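Local coordinates for DegT/DnrJ/EryC1/StrS aminotransferase (Brucella abortus 2308, PDB 4QGR), which binds pyridoxal 5'-phosphate and, as in other DegT/DnrJ/EryC1/StrS family members, probably acts as a transaminase, at residues L149-Y153 against N154-A158; L343-S346 against E347-S351; E121-E124 against A125-A129. One frame throughout, in Å; residues are numbered along the deposited sequence.

Contact 1: residues L149-Y153 against N154-A158; sequences LAASY and NRITA
Thr157 turns its hydroxyl back along the helix to Tyr153, and OG1 donates to the Tyr153 carbonyl O at 2.5 Å, a short bond. Its first torsion explains the reach: OG1 stands anti to the carbonyl carbon and beside the backbone N (chi1 -52°), where it can share the acceptor of its own amide. Thr157 N meets the same Tyr153 O at 2.8 Å, and the two donors approach from opposite faces of the carbonyl plane, so this oxygen is gripped twice. One residue earlier, Ile156 N bonds to Ser152 O at 3.1 Å, with an N-H...O angle of 165°. Ile156 also brings its longer branch against that oxygen, CG1 lying 3.2 Å from Ser152 O, and its CD1 ends 4.4 Å from Ala151 CB in a light apolar touch. On the Arg155 side the link is water: a molecule accepts from Arg155 NH1 at 2.8 Å and makes a weak bond with Ser152 OG, while NH2 forms a salt bridge with Glu121. The Tyr153 ring stacks with Phe187 and bonds through OH to Asp145. Ser152, centre of an inverse gamma turn, occupies the N-cap position without a side-chain capping bond. The geometry is that of the turn where the loop after strand 137-141 enters helix 153-163, with the Tyr153 side chain about 10 Å from the bound pyridoxal 5'-phosphate.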
ATOM      1  N   LEU A 149      -9.929 -22.971  -2.487  1.00 12.77           N
ATOM      2  CA  LEU A 149     -11.095 -23.756  -2.125  1.00 13.48           C
ATOM      3  C   LEU A 149     -11.945 -22.996  -1.110  1.00 13.78           C
ATOM      4  O   LEU A 149     -11.420 -22.596  -0.068  1.00 12.64           O
ATOM      5  CB  LEU A 149     -10.639 -25.064  -1.495  1.00 14.88           C
ATOM      6  CG  LEU A 149     -11.726 -26.077  -1.048  1.00 16.29           C
ATOM      7  CD1 LEU A 149     -12.489 -26.534  -2.260  1.00 16.89           C
ATOM      8  CD2 LEU A 149     -11.070 -27.240  -0.295  1.00 16.93           C
ATOM      9  N   ALA A 150     -13.252 -22.811  -1.395  1.00 13.57           N
ATOM     10  CA  ALA A 150     -14.089 -22.012  -0.512  1.00 13.93           C
ATOM     11  C   ALA A 150     -14.232 -22.672   0.866  1.00 13.41           C
ATOM     12  O   ALA A 150     -14.409 -23.901   0.981  1.00 13.31           O
ATOM     13  CB  ALA A 150     -15.478 -21.783  -1.101  1.00 15.07           C
ATOM     14  N   ALA A 151     -14.134 -21.845   1.891  1.00 13.22           N
ATOM     15  CA  ALA A 151     -14.377 -22.266   3.279  1.00 13.31           C
ATOM     16  C   ALA A 151     -15.870 -22.581   3.498  1.00 14.28           C
ATOM     17  O   ALA A 151     -16.726 -22.353   2.617  1.00 13.93           O
ATOM     18  CB  ALA A 151     -13.903 -21.178   4.239  1.00 12.93           C
ATOM     19  N   SER A 152     -16.197 -23.048   4.696  1.00 14.88           N
ATOM     20  CA  SER A 152     -17.549 -23.545   4.961  1.00 16.62           C
ATOM     21  C   SER A 152     -18.471 -22.456   5.431  1.00 16.20           C
ATOM     22  O   SER A 152     -18.783 -22.397   6.612  1.00 16.12           O
ATOM     23  CB  SER A 152     -17.512 -24.681   5.962  1.00 18.75           C
ATOM     24  OG  SER A 152     -16.903 -25.791   5.340  1.00 22.83           O
ATOM     25  N   TYR A 153     -18.877 -21.572   4.522  1.00 15.19           N
ATOM     26  CA  TYR A 153     -19.514 -20.311   4.925  1.00 15.47           C
ATOM     27  C   TYR A 153     -20.890 -20.476   5.580  1.00 16.13           C
ATOM     28  O   TYR A 153     -21.246 -19.634   6.414  1.00 16.09           O
ATOM     29  CB  TYR A 153     -19.574 -19.296   3.749  1.00 15.08           C
ATOM     30  CG  TYR A 153     -18.177 -18.807   3.490  1.00 14.47           C
ATOM     31  CD1 TYR A 153     -17.589 -17.883   4.360  1.00 14.65           C
ATOM     32  CD2 TYR A 153     -17.422 -19.297   2.438  1.00 14.46           C
ATOM     33  CE1 TYR A 153     -16.281 -17.449   4.189  1.00 13.77           C
ATOM     34  CE2 TYR A 153     -16.099 -18.872   2.265  1.00 14.26           C
ATOM     35  CZ  TYR A 153     -15.541 -17.961   3.157  1.00 13.92           C
ATOM     36  OH  TYR A 153     -14.210 -17.534   3.069  1.00 13.91           O
ATOM     37  N   ASN A 154     -21.633 -21.521   5.247  1.00 16.32           N
ATOM     38  CA  ASN A 154     -22.972 -21.653   5.888  1.00 18.46           C
ATOM     39  C   ASN A 154     -22.830 -21.926   7.360  1.00 17.05           C
ATOM     40  O   ASN A 154     -23.446 -21.244   8.167  1.00 15.90           O
ATOM     41  CB  ASN A 154     -23.822 -22.710   5.232  1.00 21.51           C
ATOM     42  CG  ASN A 154     -24.017 -22.440   3.767  1.00 26.59           C
ATOM     43  OD1 ASN A 154     -23.985 -21.287   3.306  1.00 31.08           O
ATOM     44  ND2 ASN A 154     -24.138 -23.499   3.008  1.00 32.32           N
ATOM     45  N   ARG A 155     -21.986 -22.887   7.727  1.00 16.97           N
ATOM     46  CA  ARG A 155     -21.792 -23.173   9.140  1.00 17.37           C
ATOM     47  C   ARG A 155     -21.076 -22.024   9.895  1.00 16.24           C
ATOM     48  O   ARG A 155     -21.384 -21.739  11.070  1.00 15.65           O
ATOM     49  CB  ARG A 155     -21.086 -24.495   9.315  1.00 20.42           C
ATOM     50  CG  ARG A 155     -21.911 -25.635   8.704  1.00 24.92           C
ATOM     51  CD  ARG A 155     -21.217 -26.968   8.795  1.00 28.83           C
ATOM     52  NE  ARG A 155     -21.219 -27.389  10.190  1.00 34.24           N
ATOM     53  CZ  ARG A 155     -20.308 -28.180  10.739  1.00 36.48           C
ATOM     54  NH1 ARG A 155     -19.305 -28.658  10.015  1.00 37.21           N
ATOM     55  NH2 ARG A 155     -20.412 -28.479  12.028  1.00 37.48           N
ATOM     56  N   ILE A 156     -20.107 -21.383   9.237  1.00 14.97           N
ATOM     57  CA  ILE A 156     -19.433 -20.235   9.832  1.00 14.35           C
ATOM     58  C   ILE A 156     -20.396 -19.072  10.079  1.00 14.36           C
ATOM     59  O   ILE A 156     -20.383 -18.452  11.144  1.00 14.64           O
ATOM     60  CB  ILE A 156     -18.225 -19.791   8.961  1.00 13.94           C
ATOM     61  CG1 ILE A 156     -17.160 -20.873   8.971  1.00 13.71           C
ATOM     62  CG2 ILE A 156     -17.583 -18.523   9.504  1.00 13.37           C
ATOM     63  CD1 ILE A 156     -16.039 -20.579   8.027  1.00 13.64           C
ATOM     64  N   THR A 157     -21.266 -18.796   9.108  1.00 14.10           N
ATOM     65  CA  THR A 157     -22.221 -17.723   9.257  1.00 14.39           C
ATOM     66  C   THR A 157     -23.257 -18.083  10.334  1.00 14.22           C
ATOM     67  O   THR A 157     -23.674 -17.193  11.120  1.00 13.99           O
ATOM     68  CB  THR A 157     -22.881 -17.436   7.892  1.00 14.99           C
ATOM     69  OG1 THR A 157     -21.831 -17.235   6.937  1.00 15.43           O
ATOM     70  CG2 THR A 157     -23.835 -16.224   7.947  1.00 15.55           C
ATOM     71  N   ALA A 158     -23.650 -19.351  10.417  1.00 13.96           N
ATOM     72  CA  ALA A 158     -24.576 -19.735  11.490  1.00 14.90           C
ATOM     73  C   ALA A 158     -23.989 -19.369  12.872  1.00 15.23           C
ATOM     74  O   ALA A 158     -24.683 -18.853  13.735  1.00 15.14           O
ATOM     75  CB  ALA A 158     -24.917 -21.212  11.447  1.00 15.13           C
TER
HETATM   76  O   HOH W   1     -17.958 -27.633   7.804  1.00 46.03           O

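Contact 2: residues L343-S346 against E347-S351; sequences LPVS and ESLPS
Val345 and Leu349 run alongside each other one helical turn apart, with Val345 CG1 3.9 Å from Leu349 CD1. CG1 takes the position anti to the backbone N (chi1 178°), which sends that branch to the leucine. In the same turn, Leu349 N bonds to Val345 O at 3.0 Å. The next carbonyl back has two donors: Ser348 N and Ser348 OG each stand 3.0 Å from Pro344 O, arriving from opposite faces of its plane. The hydroxyl gets there because OG sits between the backbone N and the carbonyl carbon (chi1 60°); it also has a weak bond with Arg352. Glu347 N closes the first bond of the helix on Leu343 O at 3.0 Å, and its CG lies 3.3 Å from the same oxygen. A water then spans the start of the turn, accepting from Leu343 N and donating to Glu347 OE2 at 2.8 Å, an oxygen that His328 also holds. Farther out, Asp110 fixes the N-terminal end, taking Ser346 OG on one carboxylate oxygen and Val345 N on the other. Pro350 has no N-H to give to Ser346 O, a buried oxygen without a polar partner, and places CD 3.1 Å from it instead. These features are those of a short helix with Leu343 at its N-cap position and a proline at 350.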
ATOM      1  N   LEU A 343      -3.815 -26.684  18.145  1.00 16.05           N
ATOM      2  CA  LEU A 343      -3.860 -26.677  16.672  1.00 16.55           C
ATOM      3  C   LEU A 343      -3.039 -27.825  16.094  1.00 16.31           C
ATOM      4  O   LEU A 343      -2.059 -27.592  15.385  1.00 16.14           O
ATOM      5  CB  LEU A 343      -3.333 -25.321  16.187  1.00 16.97           C
ATOM      6  CG  LEU A 343      -3.924 -24.111  16.915  1.00 18.11           C
ATOM      7  CD1 LEU A 343      -3.152 -22.818  16.620  1.00 19.17           C
ATOM      8  CD2 LEU A 343      -5.355 -24.028  16.489  1.00 18.69           C
ATOM      9  N   PRO A 344      -3.450 -29.087  16.372  1.00 16.71           N
ATOM     10  CA  PRO A 344      -2.601 -30.208  15.951  1.00 16.81           C
ATOM     11  C   PRO A 344      -2.479 -30.348  14.440  1.00 16.64           C
ATOM     12  O   PRO A 344      -1.400 -30.747  13.953  1.00 16.93           O
ATOM     13  CB  PRO A 344      -3.281 -31.452  16.581  1.00 17.70           C
ATOM     14  CG  PRO A 344      -4.679 -31.033  16.818  1.00 17.63           C
ATOM     15  CD  PRO A 344      -4.587 -29.554  17.184  1.00 17.00           C
ATOM     16  N   VAL A 345      -3.546 -30.030  13.709  1.00 16.42           N
ATOM     17  CA  VAL A 345      -3.513 -30.172  12.237  1.00 16.49           C
ATOM     18  C   VAL A 345      -2.541 -29.136  11.679  1.00 15.97           C
ATOM     19  O   VAL A 345      -1.627 -29.455  10.904  1.00 15.92           O
ATOM     20  CB  VAL A 345      -4.913 -30.043  11.598  1.00 16.81           C
ATOM     21  CG1 VAL A 345      -4.842 -30.150  10.095  1.00 16.37           C
ATOM     22  CG2 VAL A 345      -5.876 -31.097  12.144  1.00 17.49           C
ATOM     23  N   SER A 346      -2.720 -27.880  12.071  1.00 15.42           N
ATOM     24  CA  SER A 346      -1.814 -26.824  11.638  1.00 14.32           C
ATOM     25  C   SER A 346      -0.345 -27.146  11.982  1.00 15.16           C
ATOM     26  O   SER A 346       0.583 -26.811  11.218  1.00 14.38           O
ATOM     27  CB  SER A 346      -2.213 -25.515  12.299  1.00 13.97           C
ATOM     28  OG  SER A 346      -3.503 -25.078  11.843  1.00 13.90           O
ATOM     29  N   GLU A 347      -0.112 -27.799  13.113  1.00 14.81           N
ATOM     30  CA  GLU A 347       1.260 -28.079  13.501  1.00 16.15           C
ATOM     31  C   GLU A 347       1.904 -29.248  12.734  1.00 16.33           C
ATOM     32  O   GLU A 347       3.135 -29.275  12.548  1.00 16.47           O
ATOM     33  CB  GLU A 347       1.317 -28.330  15.026  1.00 16.60           C
ATOM     34  CG  GLU A 347       1.121 -27.047  15.799  1.00 17.26           C
ATOM     35  CD  GLU A 347       1.231 -27.214  17.299  1.00 19.63           C
ATOM     36  OE1 GLU A 347       1.593 -28.339  17.748  1.00 20.92           O
ATOM     37  OE2 GLU A 347       0.982 -26.233  18.035  1.00 18.52           O
ATOM     38  N   SER A 348       1.104 -30.233  12.361  1.00 16.79           N
ATOM     39  CA  SER A 348       1.622 -31.415  11.681  1.00 18.27           C
ATOM     40  C   SER A 348       1.652 -31.324  10.144  1.00 17.84           C
ATOM     41  O   SER A 348       2.496 -31.963   9.501  1.00 17.26           O
ATOM     42  CB  SER A 348       0.844 -32.651  12.093  1.00 20.08           C
ATOM     43  OG  SER A 348      -0.500 -32.502  11.752  1.00 21.57           O
ATOM     44  N   LEU A 349       0.762 -30.536   9.543  1.00 16.42           N
ATOM     45  CA  LEU A 349       0.790 -30.397   8.081  1.00 16.72           C
ATOM     46  C   LEU A 349       2.115 -30.004   7.462  1.00 16.60           C
ATOM     47  O   LEU A 349       2.420 -30.511   6.370  1.00 16.76           O
ATOM     48  CB  LEU A 349      -0.275 -29.400   7.596  1.00 16.20           C
ATOM     49  CG  LEU A 349      -1.657 -29.973   7.496  1.00 16.81           C
ATOM     50  CD1 LEU A 349      -2.643 -28.861   7.189  1.00 16.47           C
ATOM     51  CD2 LEU A 349      -1.704 -31.055   6.397  1.00 17.73           C
ATOM     52  N   PRO A 350       2.857 -29.049   8.067  1.00 16.38           N
ATOM     53  CA  PRO A 350       4.155 -28.679   7.524  1.00 17.02           C
ATOM     54  C   PRO A 350       5.132 -29.828   7.336  1.00 17.58           C
ATOM     55  O   PRO A 350       6.067 -29.687   6.539  1.00 18.99           O
ATOM     56  CB  PRO A 350       4.707 -27.665   8.545  1.00 16.66           C
ATOM     57  CG  PRO A 350       3.500 -27.080   9.184  1.00 16.66           C
ATOM     58  CD  PRO A 350       2.539 -28.248   9.254  1.00 16.67           C
ATOM     59  N   SER A 351       4.940 -30.962   8.011  1.00 17.89           N
ATOM     60  CA  SER A 351       5.861 -32.075   7.847  1.00 18.74           C
ATOM     61  C   SER A 351       5.505 -32.964   6.676  1.00 18.61           C
ATOM     62  O   SER A 351       6.300 -33.826   6.320  1.00 18.49           O
ATOM     63  CB  SER A 351       5.950 -32.925   9.126  1.00 19.32           C
ATOM     64  OG  SER A 351       4.715 -33.591   9.389  1.00 20.44           O
TER
HETATM   65  O   HOH W   2      -1.352 -26.326  19.552  1.00 17.81           O

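Contact 3: residues E121-E124 against A125-A129; sequences EQLE and AAIAA
The tight side of this contact is built by Leu123 and Ile127, which stack one turn apart on one face of the helix, with Leu123 CD1 3.9 Å from Ile127 CD1. Leucine CG stands anti to its own N (chi1 170°), whereas isoleucine CG1 is anti to the carbonyl carbon (chi1 -70°); the latter choice folds the longer branch back, bringing CG1 to 3.4 Å from Leu123 O. That oxygen also accepts Ile127 N at 3.0 Å, so one residue supplies both the polar and the apolar neighbour of the carbonyl. Ala126 is packed closely as well, its CB 3.4 Å from Gln122 O, and its N bonds to that oxygen at 2.9 Å. The Gln122 amide is bonded outside the two segments: OE1 accepts from the backbone N of Asp110, while NE2 donates to the carbonyls of Pro340 and Gly342. The solvent side is looser and rests chiefly on main-chain bonds. Ala125 N reaches Glu121 O at 3.1 Å and Ala128 N reaches Glu124 O at 3.0 Å. The exposed Glu124 meets Ala125 N through CB at 3.2 Å, its chain extended beyond CG, and Ala128 offers only CB, 3.6 Å from Glu124 O. Glu121, also exposed, gives its carboxylate to Arg155. Around the helix, Leu123, Ala126 and Ile127 meet Phe86 of strand 83-88, Leu123, Glu124 and Ile127 touch Ile159 of helix 153-163, and Ala126 and Gln122 border the loop at Ala339.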
ATOM      1  N   GLU A 121     -16.277 -26.329  14.187  1.00 16.39           N
ATOM      2  CA  GLU A 121     -16.602 -26.686  15.562  1.00 18.36           C
ATOM      3  C   GLU A 121     -15.665 -25.985  16.518  1.00 16.71           C
ATOM      4  O   GLU A 121     -16.083 -25.508  17.601  1.00 16.83           O
ATOM      5  CB  GLU A 121     -16.503 -28.189  15.802  1.00 21.63           C
ATOM      6  CG  GLU A 121     -17.646 -28.995  15.206  1.00 24.79           C
ATOM      7  CD  GLU A 121     -17.508 -29.304  13.724  1.00 28.43           C
ATOM      8  OE1 GLU A 121     -16.436 -29.045  13.101  1.00 29.09           O
ATOM      9  OE2 GLU A 121     -18.523 -29.812  13.172  1.00 34.94           O
ATOM     10  N   GLN A 122     -14.395 -25.946  16.147  1.00 15.64           N
ATOM     11  CA  GLN A 122     -13.401 -25.306  16.997  1.00 15.16           C
ATOM     12  C   GLN A 122     -13.540 -23.788  17.005  1.00 14.71           C
ATOM     13  O   GLN A 122     -13.308 -23.180  18.024  1.00 15.45           O
ATOM     14  CB  GLN A 122     -11.984 -25.723  16.621  1.00 15.02           C
ATOM     15  CG  GLN A 122     -11.039 -25.494  17.798  1.00 14.96           C
ATOM     16  CD  GLN A 122      -9.579 -25.613  17.470  1.00 14.64           C
ATOM     17  OE1 GLN A 122      -9.139 -25.277  16.355  1.00 14.32           O
ATOM     18  NE2 GLN A 122      -8.799 -26.010  18.455  1.00 14.87           N
ATOM     19  N   LEU A 123     -13.951 -23.182  15.892  1.00 14.18           N
ATOM     20  CA  LEU A 123     -14.311 -21.774  15.870  1.00 14.17           C
ATOM     21  C   LEU A 123     -15.361 -21.470  16.959  1.00 15.34           C
ATOM     22  O   LEU A 123     -15.228 -20.508  17.735  1.00 15.11           O
ATOM     23  CB  LEU A 123     -14.887 -21.399  14.519  1.00 13.73           C
ATOM     24  CG  LEU A 123     -15.540 -20.051  14.344  1.00 13.57           C
ATOM     25  CD1 LEU A 123     -14.559 -18.930  14.637  1.00 13.40           C
ATOM     26  CD2 LEU A 123     -16.213 -19.836  12.971  1.00 13.66           C
ATOM     27  N   GLU A 124     -16.416 -22.260  16.965  1.00 15.93           N
ATOM     28  CA  GLU A 124     -17.473 -22.101  17.950  1.00 18.00           C
ATOM     29  C   GLU A 124     -16.932 -22.169  19.386  1.00 17.79           C
ATOM     30  O   GLU A 124     -17.280 -21.346  20.256  1.00 17.43           O
ATOM     31  CB  GLU A 124     -18.591 -23.149  17.687  1.00 21.01           C
ATOM     32  CG  GLU A 124     -19.860 -22.901  18.503  1.00 25.64           C
ATOM     33  CD  GLU A 124     -21.070 -23.644  17.938  1.00 29.30           C
ATOM     34  OE1 GLU A 124     -21.036 -24.887  17.848  1.00 31.89           O
ATOM     35  OE2 GLU A 124     -22.056 -22.987  17.561  1.00 37.04           O
ATOM     36  N   ALA A 125     -16.099 -23.160  19.638  1.00 17.63           N
ATOM     37  CA  ALA A 125     -15.462 -23.327  20.965  1.00 17.73           C
ATOM     38  C   ALA A 125     -14.551 -22.161  21.344  1.00 16.85           C
ATOM     39  O   ALA A 125     -14.515 -21.768  22.522  1.00 17.18           O
ATOM     40  CB  ALA A 125     -14.697 -24.605  21.011  1.00 18.60           C
ATOM     41  N   ALA A 126     -13.852 -21.615  20.358  1.00 15.72           N
ATOM     42  CA  ALA A 126     -12.934 -20.502  20.547  1.00 15.20           C
ATOM     43  C   ALA A 126     -13.711 -19.248  20.939  1.00 15.07           C
ATOM     44  O   ALA A 126     -13.311 -18.524  21.853  1.00 15.78           O
ATOM     45  CB  ALA A 126     -12.125 -20.252  19.274  1.00 14.78           C
ATOM     46  N   ILE A 127     -14.846 -19.014  20.274  1.00 15.04           N
ATOM     47  CA  ILE A 127     -15.673 -17.854  20.579  1.00 15.11           C
ATOM     48  C   ILE A 127     -16.227 -18.003  21.997  1.00 15.77           C
ATOM     49  O   ILE A 127     -16.182 -17.054  22.789  1.00 16.47           O
ATOM     50  CB  ILE A 127     -16.818 -17.703  19.593  1.00 15.05           C
ATOM     51  CG1 ILE A 127     -16.272 -17.287  18.232  1.00 14.41           C
ATOM     52  CG2 ILE A 127     -17.849 -16.715  20.127  1.00 15.39           C
ATOM     53  CD1 ILE A 127     -17.204 -17.520  17.089  1.00 14.49           C
ATOM     54  N   ALA A 128     -16.715 -19.201  22.329  1.00 16.13           N
ATOM     55  CA  ALA A 128     -17.232 -19.447  23.671  1.00 17.16           C
ATOM     56  C   ALA A 128     -16.165 -19.237  24.757  1.00 17.69           C
ATOM     57  O   ALA A 128     -16.457 -18.644  25.809  1.00 17.87           O
ATOM     58  CB  ALA A 128     -17.876 -20.831  23.802  1.00 17.24           C
ATOM     59  N   ALA A 129     -14.960 -19.721  24.526  1.00 17.95           N
ATOM     60  CA  ALA A 129     -13.872 -19.526  25.494  1.00 18.59           C
ATOM     61  C   ALA A 129     -13.513 -18.051  25.667  1.00 19.49           C
ATOM     62  O   ALA A 129     -13.272 -17.579  26.788  1.00 19.96           O
ATOM     63  CB  ALA A 129     -12.647 -20.324  25.097  1.00 18.02           C
TER

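From the N terminus the order is contact 3, contact 1, contact 2, in series, and each closes only a local helical turn, so none nests within or crosses another. Contact 3 lies on helix 120-133 and contact 1 at the start of helix 153-163, with strand 137-141 between them in the chain. The two helices are tied by the Arg155 to Glu121 bridge, NH2 to OE2 2.6 Å, and by packing of Ile156 CG2 on Leu123 CD2. Contact 2, far later in sequence, touches contact 3 where Leu343 CD2 approaches Gln122 OE1, and Asp110 bonds to both. Contacts 1 and 2 do not touch, their nearest atoms being about 11 Å apart.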